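Local coordinates for Blr6230 protein (Bradyrhizobium diazoefficiens USDA 110, PDB 5NGG) that probably hydrolyses beta-lactam antibiotics as a zinc-dependent subclass B3 metallo-beta-lactamase, at residues A56-K61 and E244-Q249; E185-V188 and E193-E196; A206-R209 and P214-A217. All coordinates share one frame; numbering follows the deposited sequence. Where two conformers were deposited one is given.

Interaction 1 of 3, residues A56-K61 and E244-Q249; sequences AVYVIK and EVYGMQ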
loop_
_atom_site.group_PDB
_atom_site.type_symbol
_atom_site.label_atom_id
_atom_site.label_comp_id
_atom_site.label_asym_id
_atom_site.label_seq_id
_atom_site.Cartn_x
_atom_site.Cartn_y
_atom_site.Cartn_z
ATOM N N ALA A 56 4.227 4.253 -3.958
ATOM C CA ALA A 56 2.960 4.691 -4.569
ATOM C C ALA A 56 2.035 5.267 -3.505
ATOM O O ALA A 56 1.796 4.641 -2.467
ATOM C CB ALA A 56 2.303 3.499 -5.246
ATOM N N VAL A 57 1.484 6.436 -3.809
ATOM C CA VAL A 57 0.515 7.149 -2.962
ATOM C C VAL A 57 -0.573 7.602 -3.918
ATOM O O VAL A 57 -0.251 7.984 -5.051
ATOM C CB VAL A 57 1.175 8.363 -2.245
ATOM C CG1 VAL A 57 0.136 9.105 -1.395
ATOM C CG2 VAL A 57 2.353 7.897 -1.397
ATOM N N TYR A 58 -1.826 7.600 -3.465
ATOM C CA TYR A 58 -2.928 7.964 -4.343
ATOM C C TYR A 58 -3.876 8.928 -3.647
ATOM O O TYR A 58 -4.074 8.886 -2.442
ATOM C CB TYR A 58 -3.732 6.740 -4.790
ATOM C CG TYR A 58 -2.896 5.593 -5.280
ATOM C CD1 TYR A 58 -2.343 4.686 -4.384
ATOM C CD2 TYR A 58 -2.651 5.390 -6.637
ATOM C CE1 TYR A 58 -1.553 3.628 -4.814
ATOM C CE2 TYR A 58 -1.885 4.319 -7.077
ATOM C CZ TYR A 58 -1.340 3.446 -6.160
ATOM O OH TYR A 58 -0.573 2.390 -6.614
ATOM N N VAL A 59 -4.465 9.809 -4.464
ATOM C CA VAL A 59 -5.656 10.607 -4.104
ATOM C C VAL A 59 -6.855 10.029 -4.842
ATOM O O VAL A 59 -6.797 9.733 -6.049
ATOM C CB VAL A 59 -5.496 12.097 -4.487
ATOM C CG1 VAL A 59 -6.804 12.873 -4.314
ATOM C CG2 VAL A 59 -4.427 12.739 -3.631
ATOM N N ILE A 60 -7.942 9.850 -4.112
ATOM C CA ILE A 60 -9.204 9.438 -4.701
ATOM C C ILE A 60 -10.158 10.623 -4.536
ATOM O O ILE A 60 -10.430 11.058 -3.417
ATOM C CB ILE A 60 -9.750 8.166 -4.028
ATOM C CG1 ILE A 60 -8.753 6.996 -4.114
ATOM C CG2 ILE A 60 -11.061 7.779 -4.685
ATOM C CD1 ILE A 60 -9.037 5.878 -3.145
ATOM N N LYS A 61 -10.614 11.174 -5.657
ATOM C CA LYS A 61 -11.469 12.347 -5.628
ATOM C C LYS A 61 -12.927 11.932 -5.491
ATOM O O LYS A 61 -13.439 11.207 -6.337
ATOM C CB LYS A 61 -11.255 13.157 -6.899
ATOM C CG LYS A 61 -12.002 14.477 -6.921
ATOM C CD LYS A 61 -11.777 15.225 -8.224
ATOM C CE LYS A 61 -12.371 16.621 -8.204
ATOM N NZ LYS A 61 -12.065 17.382 -9.450
ATOM N N GLU A 244 6.391 -0.896 -8.562
ATOM C CA GLU A 244 6.881 -2.180 -9.045
ATOM C C GLU A 244 5.834 -3.290 -8.996
ATOM O O GLU A 244 5.882 -4.209 -9.831
ATOM C CB GLU A 244 8.131 -2.568 -8.255
ATOM C CG GLU A 244 9.305 -1.640 -8.534
ATOM C CD GLU A 244 9.444 -0.462 -7.568
ATOM O OE1 GLU A 244 8.481 -0.027 -6.882
ATOM O OE2 GLU A 244 10.575 0.062 -7.501
ATOM N N VAL A 245 4.860 -3.177 -8.084
ATOM C CA VAL A 245 3.773 -4.172 -7.951
ATOM C C VAL A 245 3.027 -4.348 -9.282
ATOM O O VAL A 245 2.559 -5.438 -9.593
ATOM C CB VAL A 245 2.779 -3.769 -6.827
ATOM C CG1 VAL A 245 1.458 -4.536 -6.869
ATOM C CG2 VAL A 245 3.420 -3.892 -5.449
ATOM N N TYR A 246 2.890 -3.263 -10.047
ATOM C CA TYR A 246 2.039 -3.248 -11.222
ATOM C C TYR A 246 2.694 -2.589 -12.426
ATOM O O TYR A 246 2.005 -2.251 -13.373
ATOM C CB TYR A 246 0.664 -2.645 -10.889
ATOM C CG TYR A 246 0.687 -1.226 -10.394
ATOM C CD1 TYR A 246 1.022 -0.932 -9.073
ATOM C CD2 TYR A 246 0.372 -0.160 -11.233
ATOM C CE1 TYR A 246 1.041 0.371 -8.609
ATOM C CE2 TYR A 246 0.360 1.150 -10.756
ATOM C CZ TYR A 246 0.716 1.425 -9.449
ATOM O OH TYR A 246 0.700 2.729 -8.998
ATOM N N GLY A 247 4.011 -2.434 -12.428
ATOM C CA GLY A 247 4.697 -1.879 -13.578
ATOM C C GLY A 247 4.161 -0.509 -13.953
ATOM O O GLY A 247 3.883 -0.239 -15.108
ATOM N N MET A 248 4.062 0.366 -12.951
ATOM C CA MET A 248 3.426 1.667 -13.134
ATOM C C MET A 248 4.043 2.514 -14.248
ATOM O O MET A 248 3.317 3.054 -15.079
ATOM C CB MET A 248 3.465 2.450 -11.814
ATOM C CG MET A 248 2.759 3.804 -11.854
ATOM S SD MET A 248 3.776 5.181 -12.432
ATOM C CE MET A 248 4.901 5.362 -11.047
ATOM N N GLN A 249 5.370 2.624 -14.261
ATOM C CA GLN A 249 6.018 3.585 -15.136
ATOM C C GLN A 249 5.799 3.184 -16.597
ATOM O O GLN A 249 5.581 4.024 -17.479
ATOM C CB GLN A 249 7.511 3.693 -14.752
ATOM C CG GLN A 249 7.790 4.272 -13.360
ATOM C CD GLN A 249 7.872 3.255 -12.189
ATOM O OE1 GLN A 249 7.201 2.168 -12.185
ATOM N NE2 GLN A 249 8.652 3.633 -11.144
#
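Tyr-58 OH is held by two hydrogen bonds, one to Tyr-246 OH and one to the carbonyl oxygen of Gly-240. Across this contact it accepts the hydroxyl hydrogen of Tyr-246, with 2.7 Å between Tyr-58 OH and Tyr-246 OH. Two buried phenol oxygens are thus paired in the interior.

The two side chains approach from opposite directions. Tyr-246 OH sits at the edge of the Tyr-58 ring, near its plane, 3.6 Å from Tyr-58 CE2. In return, Tyr-58 OH lies 3.3 Å from Tyr-246 CE1. The rings themselves do not stack.

CG of Tyr-246 lies between the backbone N and the carbonyl carbon (chi1 60°). This sends the ring from the loop toward Tyr-58. Ala-56 CB adds a looser touch, 4.2 Å from Tyr-246 OH.

Phe-199 meets the Tyr-58 ring edge-to-face, and Tyr-49 touches both Ala-56 and Tyr-246. The contact joins the start of strand 58-62 to the loop after the zinc ligand His-242, in the interior between the two sheets of the metallo-beta-lactamase alpha-beta/beta-alpha fold.

Interaction 2 of 3, residues E185-V188 and E193-E196; sequences EMTV and EDRE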
loop_
_atom_site.group_PDB
_atom_site.type_symbol
_atom_site.label_atom_id
_atom_site.label_comp_id
_atom_site.label_asym_id
_atom_site.label_seq_id
_atom_site.Cartn_x
_atom_site.Cartn_y
_atom_site.Cartn_z
ATOM N N GLU A 185 -10.718 -2.531 -2.280
ATOM C CA GLU A 185 -11.385 -2.673 -3.573
ATOM C C GLU A 185 -12.349 -1.515 -3.822
ATOM O O GLU A 185 -13.086 -1.094 -2.930
ATOM C CB GLU A 185 -12.148 -3.988 -3.596
ATOM C CG GLU A 185 -12.863 -4.279 -4.898
ATOM C CD GLU A 185 -13.602 -5.606 -4.894
ATOM O OE1 GLU A 185 -13.657 -6.301 -3.837
ATOM O OE2 GLU A 185 -14.165 -5.931 -5.974
ATOM N N MET A 186 -12.359 -1.011 -5.050
ATOM C CA MET A 186 -13.353 0.005 -5.440
ATOM C C MET A 186 -13.642 -0.077 -6.916
ATOM O O MET A 186 -12.856 -0.603 -7.690
ATOM C CB MET A 186 -12.950 1.429 -5.069
ATOM C CG MET A 186 -11.731 1.959 -5.794
ATOM S SD MET A 186 -11.405 3.708 -5.448
ATOM C CE MET A 186 -12.636 4.481 -6.491
ATOM N N THR A 187 -14.815 0.427 -7.282
ATOM C CA THR A 187 -15.239 0.450 -8.664
ATOM C C THR A 187 -14.953 1.833 -9.267
ATOM O O THR A 187 -15.204 2.884 -8.642
ATOM C CB THR A 187 -16.750 0.205 -8.745
ATOM O OG1 THR A 187 -17.033 -1.009 -8.058
ATOM C CG2 THR A 187 -17.253 0.126 -10.180
ATOM N N VAL A 188 -14.476 1.806 -10.511
ATOM C CA VAL A 188 -14.300 3.018 -11.330
ATOM C C VAL A 188 -15.015 2.821 -12.652
ATOM O O VAL A 188 -15.426 1.695 -12.986
ATOM C CB VAL A 188 -12.794 3.368 -11.580
ATOM C CG1 VAL A 188 -12.094 3.662 -10.259
ATOM C CG2 VAL A 188 -12.082 2.267 -12.353
ATOM N N GLU A 193 -18.385 1.605 -18.692
ATOM C CA GLU A 193 -18.305 0.314 -18.016
ATOM C C GLU A 193 -17.622 0.389 -16.682
ATOM O O GLU A 193 -16.639 1.118 -16.496
ATOM C CB GLU A 193 -17.553 -0.643 -18.897
ATOM C CG GLU A 193 -18.354 -1.008 -20.127
ATOM C CD GLU A 193 -17.596 -1.876 -21.089
ATOM O OE1 GLU A 193 -16.357 -1.819 -21.077
ATOM O OE2 GLU A 193 -18.223 -2.608 -21.875
ATOM N N ASP A 194 -18.102 -0.440 -15.766
ATOM C CA ASP A 194 -17.440 -0.603 -14.483
ATOM C C ASP A 194 -16.143 -1.388 -14.631
ATOM O O ASP A 194 -16.087 -2.381 -15.349
ATOM C CB ASP A 194 -18.340 -1.401 -13.523
ATOM C CG ASP A 194 -19.522 -0.618 -12.970
ATOM O OD1 ASP A 194 -19.681 0.590 -13.232
ATOM O OD2 ASP A 194 -20.291 -1.276 -12.227
ATOM N N ARG A 195 -15.138 -0.989 -13.861
ATOM C CA ARG A 195 -13.920 -1.772 -13.684
ATOM C C ARG A 195 -13.578 -1.801 -12.201
ATOM O O ARG A 195 -13.707 -0.795 -11.495
ATOM C CB ARG A 195 -12.768 -1.146 -14.464
ATOM C CG ARG A 195 -12.924 -1.197 -15.973
ATOM C CD ARG A 195 -12.746 -2.610 -16.475
ATOM N NE ARG A 195 -12.836 -2.730 -17.917
ATOM C CZ ARG A 195 -12.513 -3.831 -18.590
ATOM N NH1 ARG A 195 -12.072 -4.913 -17.964
ATOM N NH2 ARG A 195 -12.612 -3.839 -19.907
ATOM N N GLU A 196 -13.167 -2.976 -11.718
ATOM C CA GLU A 196 -12.860 -3.172 -10.297
ATOM C C GLU A 196 -11.359 -2.986 -10.073
ATOM O O GLU A 196 -10.524 -3.643 -10.715
ATOM C CB GLU A 196 -13.338 -4.545 -9.844
ATOM C CG GLU A 196 -14.777 -4.865 -10.299
ATOM C CD GLU A 196 -15.831 -3.765 -10.069
ATOM O OE1 GLU A 196 -15.753 -3.082 -9.032
ATOM O OE2 GLU A 196 -16.761 -3.582 -10.914
HETATM O O HOH W 1 -16.074 -4.355 -6.715
#
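Thr-187 and Glu-196 face each other in the beta hairpin formed by strands 182-190 and 193-199. They are a non-hydrogen-bonded pair of the antiparallel ladder. Their side chains lie alongside each other and point the same way. Thr-187 OG1 donates to Glu-196 OE1 at 2.6 Å, on the syn lone pair of that oxygen.

Torsions on both strands bring the two groups together. Thr-187 OG1 stands beside its own backbone N (chi1 -55°). Glu-196 is bent at chi2 (-47°), which folds its carboxylate back toward the threonine. The methyl of Thr-187 turns the other way along the hairpin. Its CG2 rests 3.7 Å from Asp-194 CG. The polar end of Asp-194 has a salt bridge to Lys-189.

Glu-185 is extended instead. One of its oxygens, OE1, is hydrogen-bonded to the zinc ligand His-172. The other, OE2, shares a water with Glu-196. The two carboxylate planes are 72° apart, and the water donates to both oxygens. It probably eases the repulsion between the like charges. Glu-196 OE1 therefore receives two hydrogen bonds, one from the threonine and one from the water.

The neighbouring pair, Val-188 and Arg-195, is hydrogen-bonded, and its side chains lie on the other face of the sheet. Val-188 N donates to Arg-195 O at 2.9 Å, almost straight. The return bond runs from Arg-195 N to Val-188 O. Val-188 also packs on Ile-47, whereas Arg-195 is bent at chi2 and its NH1 forms a salt bridge with Asp-236. The two side chains cross at about a right angle, with Val-188 CG2 4.1 Å from Arg-195 CB.

Interaction 3 of 3, residues A206-R209 and P214-A217; sequences ALNR and PTYA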
loop_
_atom_site.group_PDB
_atom_site.type_symbol
_atom_site.label_atom_id
_atom_site.label_comp_id
_atom_site.label_asym_id
_atom_site.label_seq_id
_atom_site.Cartn_x
_atom_site.Cartn_y
_atom_site.Cartn_z
ATOM N N ALA A 206 10.358 -9.266 2.103
ATOM C CA ALA A 206 11.066 -8.039 2.489
ATOM C C ALA A 206 11.850 -8.303 3.788
ATOM O O ALA A 206 12.655 -9.240 3.802
ATOM C CB ALA A 206 10.079 -6.875 2.553
ATOM N N LEU A 207 11.648 -7.520 4.849
ATOM C CA LEU A 207 12.418 -7.635 6.090
ATOM C C LEU A 207 11.835 -8.649 7.066
ATOM O O LEU A 207 12.390 -8.833 8.138
ATOM C CB LEU A 207 12.545 -6.275 6.786
ATOM C CG LEU A 207 13.257 -5.194 5.993
ATOM C CD1 LEU A 207 13.257 -3.933 6.838
ATOM C CD2 LEU A 207 14.679 -5.611 5.602
ATOM N N ASN A 208 10.712 -9.279 6.743
ATOM C CA ASN A 208 10.079 -10.163 7.720
ATOM C C ASN A 208 10.830 -11.476 7.954
ATOM O O ASN A 208 11.424 -12.049 7.042
ATOM C CB ASN A 208 8.655 -10.483 7.292
ATOM C CG ASN A 208 7.745 -9.282 7.393
ATOM O OD1 ASN A 208 7.929 -8.392 8.255
ATOM N ND2 ASN A 208 6.730 -9.247 6.558
ATOM N N ARG A 209 10.784 -11.922 9.202
ATOM C CA ARG A 209 11.308 -13.231 9.595
ATOM C C ARG A 209 10.130 -14.213 9.579
ATOM O O ARG A 209 9.102 -13.978 10.211
ATOM C CB ARG A 209 11.900 -13.143 10.997
ATOM C CG ARG A 209 13.075 -12.183 11.100
ATOM C CD ARG A 209 13.848 -12.336 12.412
ATOM N NE ARG A 209 12.941 -12.197 13.551
ATOM C CZ ARG A 209 12.555 -11.042 14.109
ATOM N NH1 ARG A 209 13.102 -9.884 13.757
ATOM N NH2 ARG A 209 11.644 -11.057 15.082
ATOM N N PRO A 214 9.550 -15.779 14.419
ATOM C CA PRO A 214 8.829 -15.108 13.347
ATOM C C PRO A 214 8.384 -13.694 13.734
ATOM O O PRO A 214 8.121 -13.405 14.905
ATOM C CB PRO A 214 7.635 -16.033 13.106
ATOM C CG PRO A 214 8.096 -17.391 13.578
ATOM C CD PRO A 214 8.927 -17.066 14.774
ATOM N N THR A 215 8.311 -12.813 12.745
ATOM C CA THR A 215 7.948 -11.420 12.943
ATOM C C THR A 215 6.642 -11.259 13.706
ATOM O O THR A 215 6.528 -10.378 14.551
ATOM C CB THR A 215 7.938 -10.709 11.573
ATOM O OG1 THR A 215 9.288 -10.544 11.138
ATOM C CG2 THR A 215 7.224 -9.379 11.590
ATOM N N TYR A 216 5.676 -12.131 13.416
ATOM C CA TYR A 216 4.495 -12.255 14.258
ATOM C C TYR A 216 3.968 -13.682 14.121
ATOM O O TYR A 216 4.295 -14.388 13.142
ATOM C CB TYR A 216 3.437 -11.192 13.916
ATOM C CG TYR A 216 2.728 -11.360 12.598
ATOM C CD1 TYR A 216 1.587 -12.143 12.501
ATOM C CD2 TYR A 216 3.189 -10.726 11.444
ATOM C CE1 TYR A 216 0.922 -12.315 11.313
ATOM C CE2 TYR A 216 2.520 -10.893 10.233
ATOM C CZ TYR A 216 1.382 -11.688 10.183
ATOM O OH TYR A 216 0.693 -11.839 9.011
ATOM N N ALA A 217 3.159 -14.106 15.089
ATOM C CA ALA A 217 2.647 -15.470 15.119
ATOM C C ALA A 217 1.651 -15.717 13.999
ATOM O O ALA A 217 0.675 -14.984 13.859
ATOM C CB ALA A 217 1.999 -15.769 16.468
#
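A long loop between strand 193-199 and helix 219-232 doubles back on itself here, beside a zinc site. Thr-215 pairs with the backbone of Arg-209 at both ends of that residue. Its OG1 accepts from Arg-209 N at 2.8 Å, close to straight (166°). Its own backbone N donates to Arg-209 O at 2.9 Å. One residue thus bonds through side chain and backbone to both polar backbone groups of another.

With OG1 anti to the carbonyl carbon (chi1 -73°), the hydroxyl of Thr-215 reaches Arg-209 N. The same rotamer sets its methyl toward Asn-208, with Thr-215 CG2 3.5 Å from Asn-208 OD1. Thr-215 OG1 also lies over one face of the Arg-209 guanidinium. A CA-H...O contact adds to the pairing: Pro-214 CA lies 3.3 Å from Arg-209 O.

Arg-209 NE bonds the carbonyl oxygen of Gln-213, and NH2 that of Gly-138. Asn-208 OD1 is bonded to Tyr-136 OH, and its ND2 to Tyr-223 OH and to the carbonyl oxygen of His-177. The contact thus closes a small loop whose Asn-208 is hydrogen-bonded to a ligand residue of the His-101, His-103 and His-177 zinc site, consistent with a second-shell position.

How the interactions relate
From the N terminus, residues 56-61 come first, on strand 58-62 of one sheet. Their partner, 244-249, follows almost two hundred residues later, so interaction 1 closes a long loop. Interactions 2 and 3 both nest inside it. Interaction 2 closes first, as a short hairpin in the other sheet. Interaction 3 then closes a small loop before helix 219-232. These two are in series and lie on opposite sides of the chain's centre, their centres about 33 Å apart. Interactions 1 and 2 touch where the sheets face each other: Ile-60 CD1 packs 4.0 Å from Met-186 SD. Interaction 3 touches neither.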